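PDB 2FS2: acyl-coenzyme A thioesterase PaaI from Escherichia coli, which hydrolyses ring-hydroxylated phenylacetyl-CoA thioesters in the phenylacetate degradation pathway, working as a homotetramer of hot dog-fold subunits. Local coordinates for residues D112-I115 with K121-A124. Sequence-based numbering, arbitrary orientation.
Sequences DIEI and KTVA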
# COMPACT_ATOMS: atom_id res chain seq x y z
N ASP B 112 -10.68 6.76 -3.15
CA ASP B 112 -9.46 7.41 -3.62
C ASP B 112 -9.59 8.85 -3.19
O ASP B 112 -10.63 9.44 -3.45
CB ASP B 112 -9.44 7.42 -5.09
CG ASP B 112 -8.81 6.14 -5.65
OD1 ASP B 112 -8.55 5.24 -4.81
OD2 ASP B 112 -8.50 5.93 -6.87
N ILE B 113 -8.50 9.40 -2.65
CA ILE B 113 -8.52 10.78 -2.23
C ILE B 113 -7.32 11.46 -2.93
O ILE B 113 -6.21 10.92 -3.01
CB ILE B 113 -8.34 10.91 -0.68
CG1 ILE B 113 -9.58 10.61 0.17
CG2 ILE B 113 -7.81 12.34 -0.31
CD1 ILE B 113 -10.10 9.09 0.10
N GLU B 114 -7.52 12.67 -3.42
CA GLU B 114 -6.37 13.43 -3.94
C GLU B 114 -6.33 14.77 -3.23
O GLU B 114 -7.35 15.46 -3.18
CB GLU B 114 -6.56 13.61 -5.44
CG GLU B 114 -5.48 14.53 -6.11
CD GLU B 114 -5.40 14.35 -7.63
OE1 GLU B 114 -6.39 13.79 -8.21
OE2 GLU B 114 -4.35 14.76 -8.27
N ILE B 115 -5.14 15.20 -2.83
CA ILE B 115 -4.93 16.52 -2.27
C ILE B 115 -4.14 17.43 -3.26
O ILE B 115 -3.08 17.06 -3.73
CB ILE B 115 -4.21 16.50 -0.84
CG1 ILE B 115 -4.92 15.59 0.19
CG2 ILE B 115 -4.03 17.96 -0.26
CD1 ILE B 115 -4.22 15.56 1.60
N LYS B 121 -1.56 21.87 -8.12
CA LYS B 121 -0.55 20.85 -8.14
C LYS B 121 -0.95 19.78 -7.09
O LYS B 121 -1.34 20.09 -6.00
CB LYS B 121 0.85 21.50 -7.90
CG LYS B 121 1.16 22.68 -8.80
CD LYS B 121 2.10 22.38 -10.06
CE LYS B 121 3.57 23.03 -9.97
NZ LYS B 121 4.70 22.38 -10.83
N THR B 122 -0.90 18.52 -7.46
CA THR B 122 -0.94 17.41 -6.46
C THR B 122 0.07 17.36 -5.37
O THR B 122 1.25 17.22 -5.59
CB THR B 122 -0.88 16.10 -7.17
OG1 THR B 122 -1.72 16.22 -8.33
CG2 THR B 122 -1.65 15.08 -6.26
N VAL B 123 -0.43 17.41 -4.15
CA VAL B 123 0.37 17.28 -3.00
C VAL B 123 0.52 15.83 -2.55
O VAL B 123 1.60 15.44 -2.06
CB VAL B 123 -0.29 18.15 -1.93
CG1 VAL B 123 0.19 17.80 -0.55
CG2 VAL B 123 -0.10 19.68 -2.31
N ALA B 124 -0.55 15.04 -2.70
CA ALA B 124 -0.61 13.73 -2.11
C ALA B 124 -1.80 12.93 -2.70
O ALA B 124 -2.83 13.52 -3.15
CB ALA B 124 -0.68 13.89 -0.56
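E114 places CG opposite its backbone N (chi1 174°) and runs on extended, while T122 turns OG1 back beside its own N (chi1 -41°), and the two polar ends meet. They meet just beside a classic beta bulge in the hairpin of strands 108-116 and 122-132, part of the antiparallel sheet of the hot dog fold. T122 OG1 donates to E114 OE2 at 3.0 Å, nearly in line with the C-O bond. The two side chains run roughly perpendicular to each other, and T122 CG2 also lies against OE2. The other carboxylate oxygen, OE1, forms a salt bridge with R102 of the second subunit, so E114 ties the hairpin to that subunit. I115 and A124 share a sheet face, where I115 CB lies 4.4 Å from A124 CB. I115 CG2 also reaches V123 CB at 4.1 Å, and L57 and L60 of helix 54-70 pack against V123 and I115 respectively. In the backbone, I115 N gives an almost straight bond to A124 O (2.9 Å, 177°). The bulge puts two residues opposite I115, whose O takes a short bond from V123 N at 2.7 Å and a weak one from A124 N at 3.4 Å.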